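Local coordinates for protein HAT1-interacting factor 1 (Saccharomyces cerevisiae, PDB 4NQ0) that acts as a nuclear histone chaperone for H3 and H4 within the HAT-B complex, also binds H2A-H2B dimers, and takes part in chromatin assembly and telomere silencing, at residues Leu311-Met316 and Ala328-Ile333; Leu285-Leu290 and Lys303-Ala308; Asp237-Met242 and Tyr259-Gly264; Leu165-Leu170 and Asp294-Lys299. All coordinates share one frame; numbering follows the deposited sequence.

Interaction 1: Leu311-Met316 and Ala328-Ile333; sequences LLEKHM and ARLAQI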
loop_
_atom_site.group_PDB
_atom_site.type_symbol
_atom_site.label_atom_id
_atom_site.label_comp_id
_atom_site.label_asym_id
_atom_site.label_seq_id
_atom_site.Cartn_x
_atom_site.Cartn_y
_atom_site.Cartn_z
ATOM N N LEU A 311 17.204 10.543 -8.750
ATOM C CA LEU A 311 17.080 10.228 -7.344
ATOM C C LEU A 311 17.881 8.981 -6.957
ATOM O O LEU A 311 18.586 8.990 -5.951
ATOM C CB LEU A 311 15.617 10.029 -6.987
ATOM C CG LEU A 311 15.380 9.806 -5.498
ATOM C CD1 LEU A 311 15.878 11.015 -4.694
ATOM C CD2 LEU A 311 13.908 9.536 -5.243
ATOM N N LEU A 312 17.752 7.919 -7.754
ATOM C CA LEU A 312 18.443 6.658 -7.496
ATOM C C LEU A 312 19.940 6.785 -7.717
ATOM O O LEU A 312 20.728 6.191 -6.973
ATOM C CB LEU A 312 17.890 5.520 -8.361
ATOM C CG LEU A 312 16.770 4.699 -7.713
ATOM C CD1 LEU A 312 15.803 4.175 -8.773
ATOM C CD2 LEU A 312 17.348 3.546 -6.903
ATOM N N GLU A 313 20.328 7.548 -8.741
ATOM C CA GLU A 313 21.740 7.825 -8.974
ATOM C C GLU A 313 22.332 8.499 -7.742
ATOM O O GLU A 313 23.382 8.093 -7.270
ATOM C CB GLU A 313 21.947 8.685 -10.223
ATOM C CG GLU A 313 21.846 7.893 -11.528
ATOM C CD GLU A 313 21.922 8.767 -12.773
ATOM O OE1 GLU A 313 21.714 9.995 -12.670
ATOM O OE2 GLU A 313 22.197 8.223 -13.866
ATOM N N LYS A 314 21.636 9.498 -7.201
ATOM C CA LYS A 314 22.115 10.217 -6.022
ATOM C C LYS A 314 22.234 9.301 -4.810
ATOM O O LYS A 314 23.187 9.394 -4.038
ATOM C CB LYS A 314 21.179 11.380 -5.689
ATOM C CG LYS A 314 21.772 12.416 -4.733
ATOM C CD LYS A 314 20.681 13.160 -3.968
ATOM N N HIS A 315 21.248 8.425 -4.644
ATOM C CA HIS A 315 21.253 7.445 -3.565
ATOM C C HIS A 315 22.460 6.491 -3.657
ATOM O O HIS A 315 23.054 6.123 -2.637
ATOM C CB HIS A 315 19.938 6.655 -3.585
ATOM C CG HIS A 315 19.776 5.717 -2.436
ATOM N ND1 HIS A 315 19.813 6.139 -1.125
ATOM C CD2 HIS A 315 19.571 4.380 -2.396
ATOM C CE1 HIS A 315 19.647 5.100 -0.327
ATOM N NE2 HIS A 315 19.494 4.021 -1.073
ATOM N N MET A 316 22.811 6.108 -4.882
ATOM C CA MET A 316 23.913 5.189 -5.130
ATOM C C MET A 316 25.267 5.766 -4.723
ATOM O O MET A 316 26.167 5.016 -4.321
ATOM C CB MET A 316 23.931 4.762 -6.604
ATOM C CG MET A 316 22.905 3.662 -6.938
ATOM S SD MET A 316 23.178 2.178 -5.934
ATOM C CE MET A 316 24.896 1.786 -6.321
ATOM N N ALA A 328 19.923 -2.688 -9.930
ATOM C CA ALA A 328 18.892 -3.350 -10.734
ATOM C C ALA A 328 17.744 -2.383 -11.061
ATOM O O ALA A 328 17.369 -2.237 -12.220
ATOM C CB ALA A 328 18.360 -4.593 -10.017
ATOM N N ARG A 329 17.222 -1.697 -10.045
ATOM C CA ARG A 329 16.152 -0.701 -10.248
ATOM C C ARG A 329 16.549 0.380 -11.251
ATOM O O ARG A 329 15.776 0.744 -12.152
ATOM C CB ARG A 329 15.770 -0.039 -8.925
ATOM C CG ARG A 329 15.011 -0.943 -7.965
ATOM C CD ARG A 329 14.829 -0.249 -6.625
ATOM N NE ARG A 329 14.051 -1.045 -5.678
ATOM C CZ ARG A 329 13.912 -0.760 -4.383
ATOM N NH1 ARG A 329 14.496 0.311 -3.848
ATOM N NH2 ARG A 329 13.181 -1.553 -3.610
ATOM N N LEU A 330 17.768 0.879 -11.090
ATOM C CA LEU A 330 18.300 1.934 -11.937
ATOM C C LEU A 330 18.398 1.462 -13.393
ATOM O O LEU A 330 18.001 2.183 -14.316
ATOM C CB LEU A 330 19.668 2.352 -11.400
ATOM C CG LEU A 330 20.308 3.654 -11.866
ATOM C CD1 LEU A 330 19.336 4.852 -11.804
ATOM C CD2 LEU A 330 21.550 3.892 -10.990
ATOM N N ALA A 331 18.909 0.247 -13.582
ATOM C CA ALA A 331 18.962 -0.389 -14.898
ATOM C C ALA A 331 17.576 -0.512 -15.540
ATOM O O ALA A 331 17.416 -0.254 -16.731
ATOM C CB ALA A 331 19.604 -1.769 -14.792
ATOM N N GLN A 332 16.584 -0.905 -14.746
ATOM C CA GLN A 332 15.211 -1.013 -15.237
ATOM C C GLN A 332 14.645 0.346 -15.649
ATOM O O GLN A 332 13.959 0.462 -16.663
ATOM C CB GLN A 332 14.304 -1.628 -14.171
ATOM C CG GLN A 332 12.861 -1.792 -14.620
ATOM C CD GLN A 332 12.724 -2.799 -15.753
ATOM O OE1 GLN A 332 12.408 -2.441 -16.895
ATOM N NE2 GLN A 332 12.975 -4.064 -15.442
ATOM N N ILE A 333 14.922 1.369 -14.856
ATOM C CA ILE A 333 14.457 2.721 -15.178
ATOM C C ILE A 333 15.048 3.176 -16.504
ATOM O O ILE A 333 14.362 3.805 -17.295
ATOM C CB ILE A 333 14.770 3.715 -14.050
ATOM C CG1 ILE A 333 13.918 3.390 -12.820
ATOM C CG2 ILE A 333 14.458 5.142 -14.455
ATOM C CD1 ILE A 333 14.519 3.891 -11.524
#
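The backbone N of I333 bonds to the O of R329 at 2.9 Å, a helical turn that directs both residues toward the facing helix. On that helix the N of M316 bonds to the O of L312 at 3.0 Å and more weakly to the O of E313. L312 and L330 carry most of the contact. With CG trans to the backbone N (chi1 -165°), L330 extends its two methyls to the facing helix. L330 CD1 lies 3.8 Å from L312 CB. E313 crosses L330 at about a right angle, its CG 4.0 Å from both L330 CD1 and L330 CD2. L330 CD2 also approaches M316 CG, at 4.3 Å. L312 reaches past L330, its CD1 4.2 Å from R329 CB. The modelled L312-I333 methyl approach is too short to trust. The segment axes come within 10.1 Å at 153°, so helix 323-344 packs antiparallel on helix 298-316, as a further helix after the predicted third TPR repeat. I280 and F284 of helix 273-290 touch L312 and R329, respectively. The join is apolar, the E313 carboxylate at its exposed margin, so cohesion probably rests on burial of L312 against L330 rather than on directed bonds.

Interaction 2: Leu285-Leu290 and Lys303-Ala308; sequences LVCDAL and KRFKHA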
loop_
_atom_site.group_PDB
_atom_site.type_symbol
_atom_site.label_atom_id
_atom_site.label_comp_id
_atom_site.label_asym_id
_atom_site.label_seq_id
_atom_site.Cartn_x
_atom_site.Cartn_y
_atom_site.Cartn_z
ATOM N N LEU A 285 8.468 1.937 -7.920
ATOM C CA LEU A 285 7.203 1.245 -8.209
ATOM C C LEU A 285 6.292 2.089 -9.101
ATOM O O LEU A 285 5.628 1.560 -9.985
ATOM C CB LEU A 285 6.493 0.837 -6.911
ATOM C CG LEU A 285 7.170 -0.263 -6.087
ATOM C CD1 LEU A 285 6.540 -0.361 -4.686
ATOM C CD2 LEU A 285 7.121 -1.622 -6.789
ATOM N N VAL A 286 6.277 3.394 -8.874
ATOM C CA VAL A 286 5.597 4.342 -9.760
ATOM C C VAL A 286 6.047 4.161 -11.212
ATOM O O VAL A 286 5.214 4.009 -12.104
ATOM C CB VAL A 286 5.843 5.798 -9.316
ATOM C CG1 VAL A 286 5.500 6.793 -10.445
ATOM C CG2 VAL A 286 5.047 6.110 -8.037
ATOM N N CYS A 287 7.362 4.148 -11.434
ATOM C CA CYS A 287 7.929 3.984 -12.774
ATOM C C CYS A 287 7.617 2.632 -13.391
ATOM O O CYS A 287 7.335 2.543 -14.594
ATOM C CB CYS A 287 9.448 4.195 -12.739
ATOM S SG CYS A 287 9.872 5.880 -12.265
ATOM N N ASP A 288 7.672 1.582 -12.576
ATOM C CA ASP A 288 7.409 0.241 -13.061
ATOM C C ASP A 288 5.953 0.081 -13.515
ATOM O O ASP A 288 5.693 -0.571 -14.515
ATOM C CB ASP A 288 7.748 -0.814 -12.005
ATOM C CG ASP A 288 8.123 -2.147 -12.629
ATOM O OD1 ASP A 288 9.189 -2.215 -13.270
ATOM O OD2 ASP A 288 7.353 -3.118 -12.482
ATOM N N ALA A 289 5.018 0.672 -12.785
ATOM C CA ALA A 289 3.620 0.663 -13.187
ATOM C C ALA A 289 3.403 1.587 -14.388
ATOM O O ALA A 289 2.684 1.237 -15.315
ATOM C CB ALA A 289 2.733 1.080 -12.030
ATOM N N LEU A 290 4.052 2.748 -14.361
ATOM C CA LEU A 290 3.959 3.749 -15.420
ATOM C C LEU A 290 4.317 3.227 -16.803
ATOM O O LEU A 290 3.761 3.690 -17.797
ATOM C CB LEU A 290 4.850 4.948 -15.076
ATOM C CG LEU A 290 4.656 6.308 -15.736
ATOM C CD1 LEU A 290 3.197 6.722 -15.796
ATOM C CD2 LEU A 290 5.483 7.349 -14.964
ATOM N N LYS A 303 9.587 12.399 -18.184
ATOM C CA LYS A 303 9.906 13.323 -17.088
ATOM C C LYS A 303 9.946 12.616 -15.738
ATOM O O LYS A 303 10.807 12.910 -14.917
ATOM C CB LYS A 303 8.906 14.475 -17.023
ATOM C CG LYS A 303 8.969 15.408 -18.217
ATOM C CD LYS A 303 8.012 16.608 -18.101
ATOM C CE LYS A 303 7.926 17.329 -19.458
ATOM N NZ LYS A 303 7.093 18.576 -19.458
ATOM N N ARG A 304 9.011 11.691 -15.508
ATOM C CA ARG A 304 8.978 10.954 -14.232
ATOM C C ARG A 304 10.120 9.948 -14.156
ATOM O O ARG A 304 10.753 9.808 -13.107
ATOM C CB ARG A 304 7.641 10.234 -14.014
ATOM C CG ARG A 304 7.478 9.647 -12.613
ATOM C CD ARG A 304 7.081 10.725 -11.613
ATOM N NE ARG A 304 7.236 10.308 -10.214
ATOM C CZ ARG A 304 6.751 10.957 -9.156
ATOM N NH1 ARG A 304 6.009 12.056 -9.301
ATOM N NH2 ARG A 304 6.991 10.486 -7.927
ATOM N N PHE A 305 10.377 9.238 -15.252
ATOM C CA PHE A 305 11.499 8.309 -15.281
ATOM C C PHE A 305 12.826 9.018 -14.970
ATOM O O PHE A 305 13.632 8.517 -14.191
ATOM C CB PHE A 305 11.626 7.608 -16.638
ATOM C CG PHE A 305 10.472 6.712 -16.994
ATOM C CD1 PHE A 305 9.734 6.068 -16.024
ATOM C CD2 PHE A 305 10.157 6.483 -18.323
ATOM C CE1 PHE A 305 8.694 5.253 -16.356
ATOM C CE2 PHE A 305 9.112 5.661 -18.667
ATOM C CZ PHE A 305 8.375 5.034 -17.682
ATOM N N LYS A 306 13.051 10.177 -15.577
ATOM C CA LYS A 306 14.307 10.894 -15.379
ATOM C C LYS A 306 14.433 11.420 -13.959
ATOM O O LYS A 306 15.525 11.472 -13.401
ATOM C CB LYS A 306 14.430 12.043 -16.376
ATOM C CG LYS A 306 14.757 11.565 -17.779
ATOM C CD LYS A 306 14.559 12.676 -18.797
ATOM C CE LYS A 306 14.936 12.217 -20.195
ATOM N NZ LYS A 306 14.475 13.188 -21.227
ATOM N N HIS A 307 13.311 11.828 -13.387
ATOM C CA HIS A 307 13.278 12.219 -11.991
ATOM C C HIS A 307 13.723 11.057 -11.088
ATOM O O HIS A 307 14.516 11.239 -10.174
ATOM C CB HIS A 307 11.867 12.680 -11.625
ATOM C CG HIS A 307 11.609 12.723 -10.154
ATOM N ND1 HIS A 307 11.989 13.785 -9.363
ATOM C CD2 HIS A 307 11.023 11.824 -9.329
ATOM C CE1 HIS A 307 11.641 13.541 -8.111
ATOM N NE2 HIS A 307 11.049 12.359 -8.065
ATOM N N ALA A 308 13.201 9.864 -11.353
ATOM C CA ALA A 308 13.481 8.705 -10.529
ATOM C C ALA A 308 14.933 8.254 -10.724
ATOM O O ALA A 308 15.607 7.910 -9.758
ATOM C CB ALA A 308 12.493 7.565 -10.851
#
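C287 and F305 sit at the centre of the contact. The C287 sulfur meets the F305 ring from its edge: SG is 5.1 Å from the ring centroid and 88° off the ring normal. This is a cysteine sulfur-aromatic contact. C287 SG also packs against A308 CB at 3.4 Å. The ring edge is turned to the C287 backbone as well, with F305 CE1 3.5 Å from C287 O. F305 CG lies beside its own backbone N (chi1 -64°), and this swings the ring in toward helix 273-290. An alanine at F305 would probably leave the C287 sulfur and L290 CB without their aromatic neighbour, opening a gap between the helices. R304, the residue before F305, meets L290 and V286. L290 CD2 touches R304 CB at 3.7 Å, and V286 CG1 lies 3.9 Å from R304 NE; both side chains cross the arginine at about a right angle. The segment axes run roughly antiparallel (149°) and come within 9.9 Å, in the helix stacking of a TPR array. They belong to the region that binds H2A-H2B. The R304 chain bends at chi2, and its guanidinium meets partners outside the pair. NH1 bonds to the O of L170 and NH2 makes a salt bridge with E283; NE is buried with no partner in the model. H307 lays its CD2 over one guanidinium face, toward its rim. Its NE2 bonds to the other carboxylate oxygen of E283. D336, I337 and V340 of helix 323-344 also touch F305.

Interaction 3: Asp237-Met242 and Tyr259-Gly264; sequences DVYILM and YLKALG
The predicted second TPR repeat takes in helix 229-248 and much of helix 252-266, and this contact joins the two. The segments are nearly antiparallel (166°) and their axes come within 7.7 Å. The small side chain of A262 probably permits this approach: its CB lies 3.7 Å from Y239 CB and a tight 3.5 Å from I240 CD1. Beside it, K261 lies along the Y239 ring. K261 CB stands over the middle of one face, 3.9 Å from the centroid of the Y239 ring and 10° off the normal, a CH-pi contact. The lysine chain then bends at chi2, chi3 and chi4 and follows the ring outward, so that K261 CE is 3.1 Å from Y239 OH. The two polar ends share D180: Y239 OH bonds to one carboxylate oxygen, and K261 NZ makes a salt bridge with the other and a second one with E182. A leucine in place of Y239 would have neither the flat face nor the hydroxyl, and K261 and D180 would probably be less firmly placed. On the other flank of A262, I240 CD1 packs on Y259 CD1 at 3.8 Å. The edge of the Y259 ring also meets the I240 O, with Y259 CE1 3.5 Å from I240 O. Y259 OH bonds to D244, one turn further along the helix of I240. Helix 202-218 packs against V238, Y239 and M242, while helix 273-290 covers Y259 and L263.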
loop_
_atom_site.group_PDB
_atom_site.type_symbol
_atom_site.label_atom_id
_atom_site.label_comp_id
_atom_site.label_asym_id
_atom_site.label_seq_id
_atom_site.Cartn_x
_atom_site.Cartn_y
_atom_site.Cartn_z
ATOM N N ASP A 237 2.597 2.224 3.887
ATOM C CA ASP A 237 2.743 0.779 3.657
ATOM C C ASP A 237 1.470 0.178 3.076
ATOM O O ASP A 237 1.524 -0.671 2.181
ATOM C CB ASP A 237 3.100 0.036 4.962
ATOM C CG ASP A 237 4.546 0.236 5.392
ATOM O OD1 ASP A 237 5.381 0.692 4.581
ATOM O OD2 ASP A 237 4.846 -0.076 6.560
ATOM N N VAL A 238 0.315 0.622 3.573
ATOM C CA VAL A 238 -0.956 0.122 3.061
ATOM C C VAL A 238 -1.154 0.537 1.608
ATOM O O VAL A 238 -1.631 -0.270 0.784
ATOM C CB VAL A 238 -2.145 0.581 3.911
ATOM C CG1 VAL A 238 -3.484 0.255 3.204
ATOM C CG2 VAL A 238 -2.068 -0.072 5.295
ATOM N N TYR A 239 -0.786 1.775 1.285
ATOM C CA TYR A 239 -0.946 2.272 -0.083
ATOM C C TYR A 239 -0.045 1.507 -1.047
ATOM O O TYR A 239 -0.466 1.202 -2.163
ATOM C CB TYR A 239 -0.711 3.792 -0.180
ATOM C CG TYR A 239 -1.920 4.631 0.183
ATOM C CD1 TYR A 239 -3.148 4.423 -0.438
ATOM C CD2 TYR A 239 -1.834 5.648 1.126
ATOM C CE1 TYR A 239 -4.260 5.190 -0.121
ATOM C CE2 TYR A 239 -2.935 6.417 1.454
ATOM C CZ TYR A 239 -4.141 6.182 0.834
ATOM O OH TYR A 239 -5.210 6.946 1.167
ATOM N N ILE A 240 1.177 1.183 -0.626
ATOM C CA ILE A 240 2.062 0.341 -1.437
ATOM C C ILE A 240 1.415 -1.020 -1.705
ATOM O O ILE A 240 1.414 -1.501 -2.841
ATOM C CB ILE A 240 3.463 0.118 -0.789
ATOM C CG1 ILE A 240 4.264 1.430 -0.681
ATOM C CG2 ILE A 240 4.266 -0.913 -1.587
ATOM C CD1 ILE A 240 4.612 2.100 -2.022
ATOM N N LEU A 241 0.860 -1.642 -0.674
ATOM C CA LEU A 241 0.191 -2.938 -0.841
ATOM C C LEU A 241 -1.004 -2.818 -1.785
ATOM O O LEU A 241 -1.183 -3.652 -2.656
ATOM C CB LEU A 241 -0.300 -3.493 0.504
ATOM C CG LEU A 241 0.044 -4.932 0.886
ATOM C CD1 LEU A 241 -0.726 -5.297 2.180
ATOM C CD2 LEU A 241 -0.233 -5.966 -0.219
ATOM N N MET A 242 -1.828 -1.793 -1.594
ATOM C CA MET A 242 -2.932 -1.527 -2.512
ATOM C C MET A 242 -2.417 -1.418 -3.944
ATOM O O MET A 242 -2.963 -2.029 -4.849
ATOM C CB MET A 242 -3.657 -0.244 -2.136
ATOM C CG MET A 242 -4.552 -0.376 -0.931
ATOM S SD MET A 242 -5.358 1.193 -0.653
ATOM C CE MET A 242 -6.572 0.726 0.564
ATOM N N TYR A 259 0.708 4.265 -5.284
ATOM C CA TYR A 259 2.160 4.409 -5.054
ATOM C C TYR A 259 2.559 5.873 -4.789
ATOM O O TYR A 259 3.389 6.168 -3.916
ATOM C CB TYR A 259 2.952 3.882 -6.241
ATOM C CG TYR A 259 2.917 2.380 -6.465
ATOM C CD1 TYR A 259 2.892 1.477 -5.403
ATOM C CD2 TYR A 259 2.965 1.863 -7.751
ATOM C CE1 TYR A 259 2.873 0.095 -5.622
ATOM C CE2 TYR A 259 2.965 0.498 -7.983
ATOM C CZ TYR A 259 2.923 -0.386 -6.918
ATOM O OH TYR A 259 2.927 -1.738 -7.153
ATOM N N LEU A 260 1.966 6.789 -5.550
ATOM C CA LEU A 260 2.170 8.216 -5.324
ATOM C C LEU A 260 1.623 8.702 -3.991
ATOM O O LEU A 260 2.194 9.619 -3.400
ATOM C CB LEU A 260 1.536 9.044 -6.438
ATOM C CG LEU A 260 2.227 8.972 -7.810
ATOM C CD1 LEU A 260 1.309 9.586 -8.840
ATOM C CD2 LEU A 260 3.577 9.664 -7.809
ATOM N N LYS A 261 0.502 8.139 -3.551
ATOM C CA LYS A 261 -0.042 8.455 -2.229
ATOM C C LYS A 261 0.894 7.947 -1.137
ATOM O O LYS A 261 1.129 8.642 -0.155
ATOM C CB LYS A 261 -1.438 7.839 -2.028
ATOM C CG LYS A 261 -2.535 8.491 -2.853
ATOM C CD LYS A 261 -3.340 9.545 -2.093
ATOM C CE LYS A 261 -4.192 8.920 -1.003
ATOM N NZ LYS A 261 -5.616 9.349 -1.005
ATOM N N ALA A 262 1.434 6.745 -1.318
ATOM C CA ALA A 262 2.356 6.167 -0.347
ATOM C C ALA A 262 3.583 7.060 -0.234
ATOM O O ALA A 262 4.009 7.415 0.857
ATOM C CB ALA A 262 2.767 4.749 -0.758
ATOM N N LEU A 263 4.114 7.446 -1.384
ATOM C CA LEU A 263 5.272 8.317 -1.458
ATOM C C LEU A 263 5.019 9.621 -0.699
ATOM O O LEU A 263 5.852 10.051 0.083
ATOM C CB LEU A 263 5.620 8.562 -2.929
ATOM C CG LEU A 263 6.920 9.263 -3.315
ATOM C CD1 LEU A 263 8.169 8.458 -2.951
ATOM C CD2 LEU A 263 6.889 9.541 -4.828
ATOM N N GLY A 264 3.862 10.238 -0.900
ATOM C CA GLY A 264 3.492 11.428 -0.126
ATOM C C GLY A 264 3.498 11.211 1.384
ATOM O O GLY A 264 3.903 12.092 2.141
#

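Interaction 4: Leu165-Leu170 and Asp294-Lys299; sequences LALHEL and DQVPAK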
loop_
_atom_site.group_PDB
_atom_site.type_symbol
_atom_site.label_atom_id
_atom_site.label_comp_id
_atom_site.label_asym_id
_atom_site.label_seq_id
_atom_site.Cartn_x
_atom_site.Cartn_y
_atom_site.Cartn_z
ATOM N N LEU A 165 -5.287 7.737 -11.762
ATOM C CA LEU A 165 -4.187 8.673 -11.924
ATOM C C LEU A 165 -4.664 9.901 -12.706
ATOM O O LEU A 165 -5.287 9.779 -13.758
ATOM C CB LEU A 165 -3.007 8.005 -12.649
ATOM C CG LEU A 165 -1.776 8.876 -12.968
ATOM C CD1 LEU A 165 -1.037 9.346 -11.708
ATOM C CD2 LEU A 165 -0.831 8.119 -13.892
ATOM N N ALA A 166 -4.402 11.075 -12.144
ATOM C CA ALA A 166 -4.472 12.326 -12.874
ATOM C C ALA A 166 -3.055 12.639 -13.351
ATOM O O ALA A 166 -2.108 12.519 -12.588
ATOM C CB ALA A 166 -4.990 13.436 -11.972
ATOM N N LEU A 167 -2.919 13.035 -14.612
ATOM C CA LEU A 167 -1.626 13.421 -15.181
ATOM C C LEU A 167 -0.823 14.354 -14.278
ATOM O O LEU A 167 0.385 14.173 -14.122
ATOM C CB LEU A 167 -1.830 14.084 -16.548
ATOM C CG LEU A 167 -1.658 13.201 -17.783
ATOM C CD1 LEU A 167 -1.940 11.733 -17.499
ATOM C CD2 LEU A 167 -2.514 13.690 -18.922
ATOM N N HIS A 168 -1.496 15.334 -13.676
ATOM C CA HIS A 168 -0.820 16.330 -12.847
ATOM C C HIS A 168 -0.175 15.724 -11.607
ATOM O O HIS A 168 0.756 16.298 -11.058
ATOM C CB HIS A 168 -1.763 17.484 -12.459
ATOM C CG HIS A 168 -2.942 17.074 -11.632
ATOM N ND1 HIS A 168 -4.219 17.001 -12.149
ATOM C CD2 HIS A 168 -3.047 16.742 -10.322
ATOM C CE1 HIS A 168 -5.059 16.633 -11.197
ATOM N NE2 HIS A 168 -4.374 16.468 -10.076
ATOM N N GLU A 169 -0.665 14.562 -11.177
ATOM C CA GLU A 169 -0.110 13.873 -10.008
ATOM C C GLU A 169 1.359 13.451 -10.171
ATOM O O GLU A 169 2.100 13.349 -9.184
ATOM C CB GLU A 169 -0.980 12.664 -9.642
ATOM C CG GLU A 169 -2.311 13.111 -9.079
ATOM C CD GLU A 169 -3.314 11.994 -8.859
ATOM O OE1 GLU A 169 -3.058 10.829 -9.220
ATOM O OE2 GLU A 169 -4.403 12.313 -8.318
ATOM N N LEU A 170 1.768 13.209 -11.413
ATOM C CA LEU A 170 3.157 12.865 -11.724
ATOM C C LEU A 170 4.137 14.046 -11.581
ATOM O O LEU A 170 5.344 13.838 -11.448
ATOM C CB LEU A 170 3.249 12.313 -13.146
ATOM C CG LEU A 170 2.525 11.007 -13.458
ATOM C CD1 LEU A 170 2.586 10.746 -14.958
ATOM C CD2 LEU A 170 3.120 9.833 -12.705
ATOM N N ASP A 294 -1.218 3.028 -20.716
ATOM C CA ASP A 294 -1.278 3.505 -22.098
ATOM C C ASP A 294 -1.612 4.992 -22.176
ATOM O O ASP A 294 -1.120 5.698 -23.058
ATOM C CB ASP A 294 -2.321 2.726 -22.915
ATOM C CG ASP A 294 -1.949 1.260 -23.128
ATOM O OD1 ASP A 294 -1.391 0.937 -24.199
ATOM O OD2 ASP A 294 -2.236 0.428 -22.233
ATOM N N GLN A 295 -2.427 5.465 -21.241
ATOM C CA GLN A 295 -3.024 6.800 -21.346
ATOM C C GLN A 295 -2.211 7.968 -20.766
ATOM O O GLN A 295 -2.706 9.093 -20.718
ATOM C CB GLN A 295 -4.452 6.774 -20.770
ATOM C CG GLN A 295 -5.539 6.672 -21.862
ATOM C CD GLN A 295 -5.171 5.709 -22.995
ATOM O OE1 GLN A 295 -4.865 4.539 -22.757
ATOM N NE2 GLN A 295 -5.192 6.204 -24.230
ATOM N N VAL A 296 -0.979 7.713 -20.333
ATOM C CA VAL A 296 -0.075 8.799 -19.994
ATOM C C VAL A 296 0.791 9.091 -21.217
ATOM O O VAL A 296 1.421 8.188 -21.755
ATOM C CB VAL A 296 0.812 8.471 -18.789
ATOM C CG1 VAL A 296 1.695 9.679 -18.442
ATOM C CG2 VAL A 296 -0.046 8.048 -17.587
ATOM N N PRO A 297 0.819 10.353 -21.672
ATOM C CA PRO A 297 1.670 10.697 -22.811
ATOM C C PRO A 297 3.132 10.369 -22.542
ATOM O O PRO A 297 3.572 10.471 -21.398
ATOM C CB PRO A 297 1.502 12.214 -22.929
ATOM C CG PRO A 297 0.222 12.505 -22.290
ATOM C CD PRO A 297 0.070 11.520 -21.184
ATOM N N ALA A 298 3.858 9.992 -23.588
ATOM C CA ALA A 298 5.283 9.665 -23.495
ATOM C C ALA A 298 6.085 10.739 -22.782
ATOM O O ALA A 298 6.947 10.438 -21.951
ATOM C CB ALA A 298 5.864 9.438 -24.885
ATOM N N LYS A 299 5.799 11.992 -23.097
ATOM C CA LYS A 299 6.546 13.097 -22.505
ATOM C C LYS A 299 6.457 13.079 -20.977
ATOM O O LYS A 299 7.468 13.256 -20.300
ATOM C CB LYS A 299 6.066 14.440 -23.044
ATOM C CG LYS A 299 7.094 15.532 -22.908
#
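V296 holds CG1 trans to its backbone N (chi1 -177°), and its two methyls thereby serve different leucines of the loop. V296 CG1 meets L170 CD1 at 3.8 Å. V296 CG2 meets L165 CD2 at the same distance; L165, with its CG anti to the backbone N (chi1 177°), crosses the valine at about a right angle. L167 adds its CD1 to V296 CG2 at 4.1 Å, the two side chains sliding past each other in opposite directions. L167 CD2 reaches P297 CD, also at 4.1 Å. P297 is the N-cap residue of helix 298-316, so the loop packs just where that helix starts. Local bonds shape the loop. E169 N bonds to A166 O at 2.9 Å. E169 OE1 accepts a weak bond from A166 N and also a hydrogen bond from H257 ND1. The bond of L165 N to S253 OG ties the loop to helix 252-266. This contact joins part of the region important for H3-H4 and H2A-H2B binding to the start of helix 298-316. Its side-chain contacts are apolar, buried at V296 and L170 but exposed at L167 and P297, so cohesion here probably comes mainly from the buried pair.

Overall arrangement
Interactions 3, 2 and 1 follow one another along the chain and step through the stacked helices. Interactions 2 and 3 have centres 14 Å apart and touch where V286 CG2 meets Y259 CB at 3.5 Å. Interactions 1 and 2 share helix 298-316, with centres 11 Å apart; I333 CG2 packs on F305 O at 3.5 Å. Interaction 4 lies 11 Å from interaction 2, centre to centre, and L290 CD1 packs on V296 CG2 at 3.9 Å. L165 CD1 also touches L260 CD1 of interaction 3 at 3.7 Å. The loop thus leans on two of the helix pairs. Interactions 1 and 2 lie wholly or almost wholly within the H2A-H2B-binding region.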